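Local coordinates for protein CalS11 (Micromonospora echinospora, PDB 3TOS) that probably acts as an O-methyltransferase in calicheamicin biosynthesis and binds S-adenosyl-L-homocysteine, glutamic acid and a sodium ion, at residues E201-R204 with P205-K209; L234-H238 with A239-L243. One frame throughout, in Å; residues are numbered along the deposited sequence.

Interactions 1 and 2 follow one another along the chain, their centres about 15 Å apart. They meet through Arg204, whose extended side chain leaves 201-209 and ends beside the later segment: Arg204 NH1 lies 3.5 Å from Leu234 CD2, a packing contact. Neither is part of a ligand pocket. In interaction 1 the side chain of Ala202 is about 12 Å from bound S-adenosyl-L-homocysteine; in interaction 2 the side chain of Leu241 is about 13 Å from the sodium ion. The two regions also meet between subunits, since Thr208 OG1 is hydrogen-bonded to Leu236 O and Leu241 N of a neighbouring copy, and Lys209 O to Arg242 NH1 of that copy.

Interaction 1 of 2, residues E201-R204 with P205-K209; sequences EAIR and PYLTK
Pro205 CD against Ala202 O, at 3.2 Å, and Leu207 CG against Ile203 O, at 3.7 Å, make the tight side of this local turn. Leu207 CG lies anti to its own carbonyl carbon (chi1 -64°), which lays the side chain against the preceding turn, CD1 4.0 Å from Arg204 CA. Ile203 CD1 and Leu207 CD1 meet more loosely, at 4.3 Å. The backbone is held by Tyr206 N to Ile203 O, 2.9 Å and fairly straight at 160°, although the donor stands above the carbonyl plane. A weak bond of 3.4 Å follows from Leu207 N to Arg204 O. The i to i+3 spacing is that of a 3-10 turn, which includes Arg204, Pro205 and Tyr206 and follows helix 193-203 in the Rossmann-like methyltransferase domain. Replacing Leu207 by an alanine would probably open a gap over Ile203 O and Arg204 CA and leave Ile203 CD1 without this apolar neighbour. The solvent side is Arg204 and Pro205; the extended Arg204 chain reaches Leu234 and Trp255. A water donates to Arg204 O and to Leu207 O at 2.7 Å, bridging the turn. The Tyr206 ring presents its edge to Ala202 O, with CD2 3.7 Å from that oxygen.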
# COMPACT_ATOMS: atom_id res chain seq x y z
N GLU B 201 -2.95 0.24 -38.14
CA GLU B 201 -4.12 1.12 -38.56
C GLU B 201 -5.46 0.35 -38.48
O GLU B 201 -6.49 0.91 -38.03
CB GLU B 201 -3.87 1.65 -39.98
CG GLU B 201 -2.81 2.70 -40.00
CD GLU B 201 -2.19 2.93 -41.36
OE1 GLU B 201 -2.40 2.11 -42.29
OE2 GLU B 201 -1.43 3.92 -41.48
N ALA B 202 -5.44 -0.90 -38.93
CA ALA B 202 -6.64 -1.75 -38.96
C ALA B 202 -7.18 -2.12 -37.55
O ALA B 202 -8.41 -2.15 -37.36
CB ALA B 202 -6.34 -3.06 -39.77
N ILE B 203 -6.28 -2.41 -36.60
CA ILE B 203 -6.75 -2.94 -35.33
C ILE B 203 -7.25 -1.85 -34.38
O ILE B 203 -7.95 -2.17 -33.42
CB ILE B 203 -5.68 -3.78 -34.59
CG1 ILE B 203 -4.49 -2.91 -34.17
CG2 ILE B 203 -5.28 -5.00 -35.40
CD1 ILE B 203 -3.55 -3.63 -33.20
N ARG B 204 -6.95 -0.58 -34.66
CA ARG B 204 -7.25 0.46 -33.70
C ARG B 204 -8.70 0.50 -33.20
O ARG B 204 -8.90 0.68 -32.00
CB ARG B 204 -6.86 1.86 -34.26
CG ARG B 204 -6.78 2.91 -33.19
CD ARG B 204 -6.23 4.22 -33.68
NE ARG B 204 -6.30 5.16 -32.59
CZ ARG B 204 -5.61 6.29 -32.57
NH1 ARG B 204 -4.82 6.58 -33.62
NH2 ARG B 204 -5.72 7.11 -31.53
N PRO B 205 -9.72 0.31 -34.10
CA PRO B 205 -11.10 0.48 -33.59
C PRO B 205 -11.53 -0.66 -32.67
O PRO B 205 -12.60 -0.61 -32.07
CB PRO B 205 -11.96 0.57 -34.87
CG PRO B 205 -11.03 0.82 -35.98
CD PRO B 205 -9.69 0.22 -35.57
N TYR B 206 -10.69 -1.71 -32.55
CA TYR B 206 -11.11 -2.92 -31.82
C TYR B 206 -10.39 -3.06 -30.50
O TYR B 206 -10.61 -4.01 -29.77
CB TYR B 206 -10.90 -4.18 -32.69
CG TYR B 206 -11.67 -4.05 -33.97
CD1 TYR B 206 -13.02 -4.48 -34.03
CD2 TYR B 206 -11.09 -3.51 -35.12
CE1 TYR B 206 -13.76 -4.33 -35.21
CE2 TYR B 206 -11.83 -3.36 -36.27
CZ TYR B 206 -13.14 -3.77 -36.33
OH TYR B 206 -13.87 -3.59 -37.49
N LEU B 207 -9.54 -2.08 -30.16
CA LEU B 207 -8.80 -2.09 -28.88
C LEU B 207 -9.64 -1.40 -27.80
O LEU B 207 -10.41 -0.47 -28.10
CB LEU B 207 -7.50 -1.30 -29.03
CG LEU B 207 -6.51 -1.91 -30.05
CD1 LEU B 207 -5.36 -0.92 -30.41
CD2 LEU B 207 -5.94 -3.24 -29.49
N THR B 208 -9.52 -1.83 -26.55
CA THR B 208 -10.07 -1.06 -25.45
C THR B 208 -8.95 -0.48 -24.59
O THR B 208 -7.78 -0.83 -24.78
CB THR B 208 -11.10 -1.90 -24.60
OG1 THR B 208 -11.78 -1.03 -23.68
CG2 THR B 208 -10.41 -2.95 -23.77
N LYS B 209 -9.26 0.45 -23.69
CA LYS B 209 -8.22 0.89 -22.75
C LYS B 209 -7.84 -0.33 -21.92
O LYS B 209 -8.73 -0.97 -21.30
CB LYS B 209 -8.65 2.01 -21.85
CG LYS B 209 -8.97 3.23 -22.60
CD LYS B 209 -9.22 4.36 -21.53
CE LYS B 209 -9.87 5.57 -22.05
NZ LYS B 209 -9.79 6.59 -21.00
O HOH W 1 -10.94 1.45 -29.90

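Interaction 2 of 2, residues L234-H238 with A239-L243; sequences LGLDH and APLRL
Leu236 O and Ala239 O approach to 3.5 Å, both acceptors, and no direct hydrogen bond joins the two segments. Gly235 to His238 form a type I beta turn, closed by His238 N to Gly235 O at 3.2 Å. Gly235 has a positive phi of 94°, where a side chain would be jammed against the carbonyl oxygen of Leu234. A water continues the link into the second segment: it donates to Gly235 O at 2.9 Å and accepts from Ala239 N at 3.0 Å. Among the side chains, Leu236 and Leu241 cross obliquely, Leu236 CD2 touching Leu241 CD1 at 3.7 Å. The same Leu241 CD1 also lies 3.7 Å from Leu236 O, and both leucines rest on Met230 of helix 225-233. His238 has CG anti to its backbone N (chi1 179°), which puts one ring face against Leu234 CD2, 4.2 Å above its plane and over its centre. Arg242 NH1 donates to Leu241 O at 2.9 Å; that oxygen is nearly in the guanidinium plane, though NH1 stands well above the carbonyl plane. Pro240 CB lies over one guanidinium face, offset toward its rim. Asp237 OD2 is hydrogen-bonded to Trp255 NE1 of a neighbouring subunit. This beta-turn connection leads from helix 225-233 to the short, weakly bonded edge strand 242-243 beside antiparallel strand 251-254, in the 3-2-1-4-5-7-6 strand order of class I S-adenosylmethionine-dependent methyltransferases.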
# COMPACT_ATOMS: atom_id res chain seq x y z
N LEU B 234 1.22 6.41 -34.63
CA LEU B 234 0.86 6.83 -33.27
C LEU B 234 1.82 7.81 -32.62
O LEU B 234 1.39 8.70 -31.86
CB LEU B 234 0.72 5.60 -32.35
CG LEU B 234 -0.38 4.58 -32.73
CD1 LEU B 234 -0.43 3.40 -31.75
CD2 LEU B 234 -1.74 5.20 -32.75
N GLY B 235 3.12 7.63 -32.88
CA GLY B 235 4.17 8.30 -32.12
C GLY B 235 4.64 7.39 -30.99
O GLY B 235 3.82 6.69 -30.36
N LEU B 236 5.95 7.42 -30.70
CA LEU B 236 6.48 6.55 -29.64
C LEU B 236 6.03 6.96 -28.25
O LEU B 236 6.10 6.13 -27.34
CB LEU B 236 8.02 6.49 -29.72
CG LEU B 236 8.55 5.68 -30.92
CD1 LEU B 236 10.07 5.89 -31.14
CD2 LEU B 236 8.29 4.17 -30.75
N ASP B 237 5.53 8.20 -28.09
CA ASP B 237 5.07 8.63 -26.76
C ASP B 237 3.54 8.71 -26.71
O ASP B 237 2.94 9.34 -25.80
CB ASP B 237 5.72 9.95 -26.33
CG ASP B 237 5.31 11.13 -27.23
OD1 ASP B 237 4.62 10.92 -28.27
OD2 ASP B 237 5.68 12.29 -26.90
N HIS B 238 2.87 8.07 -27.69
CA HIS B 238 1.42 7.96 -27.62
C HIS B 238 0.96 7.23 -26.35
O HIS B 238 -0.06 7.59 -25.72
CB HIS B 238 0.90 7.23 -28.85
CG HIS B 238 -0.58 7.06 -28.85
ND1 HIS B 238 -1.43 8.09 -29.22
CD2 HIS B 238 -1.37 6.01 -28.52
CE1 HIS B 238 -2.68 7.66 -29.12
NE2 HIS B 238 -2.66 6.40 -28.74
N ALA B 239 1.69 6.17 -26.01
CA ALA B 239 1.44 5.38 -24.80
C ALA B 239 2.80 5.01 -24.22
O ALA B 239 3.83 5.22 -24.87
CB ALA B 239 0.69 4.10 -25.16
N PRO B 240 2.83 4.48 -22.97
CA PRO B 240 4.15 4.14 -22.40
C PRO B 240 4.61 2.78 -22.88
O PRO B 240 4.00 1.75 -22.56
CB PRO B 240 3.87 4.05 -20.90
CG PRO B 240 2.41 4.66 -20.72
CD PRO B 240 1.73 4.32 -22.01
N LEU B 241 5.70 2.77 -23.64
CA LEU B 241 6.28 1.48 -24.04
C LEU B 241 7.14 0.93 -22.90
O LEU B 241 7.91 1.68 -22.27
CB LEU B 241 7.15 1.71 -25.27
CG LEU B 241 6.35 1.84 -26.56
CD1 LEU B 241 7.20 2.58 -27.61
CD2 LEU B 241 5.85 0.51 -27.07
N ARG B 242 7.02 -0.39 -22.66
CA ARG B 242 7.71 -1.02 -21.53
C ARG B 242 8.39 -2.29 -21.98
O ARG B 242 8.01 -2.90 -22.98
CB ARG B 242 6.71 -1.39 -20.44
CG ARG B 242 6.08 -0.18 -19.77
CD ARG B 242 7.14 0.53 -18.87
NE ARG B 242 6.57 1.73 -18.24
CZ ARG B 242 6.59 2.98 -18.75
NH1 ARG B 242 7.15 3.22 -19.95
NH2 ARG B 242 6.04 4.00 -18.04
N LEU B 243 9.43 -2.65 -21.22
CA LEU B 243 10.05 -3.98 -21.29
C LEU B 243 9.64 -4.77 -20.07
O LEU B 243 9.32 -4.18 -19.03
CB LEU B 243 11.59 -3.84 -21.17
CG LEU B 243 12.32 -3.12 -22.32
CD1 LEU B 243 13.82 -3.16 -22.01
CD2 LEU B 243 12.04 -3.79 -23.64
O HOH W 2 3.47 4.93 -28.09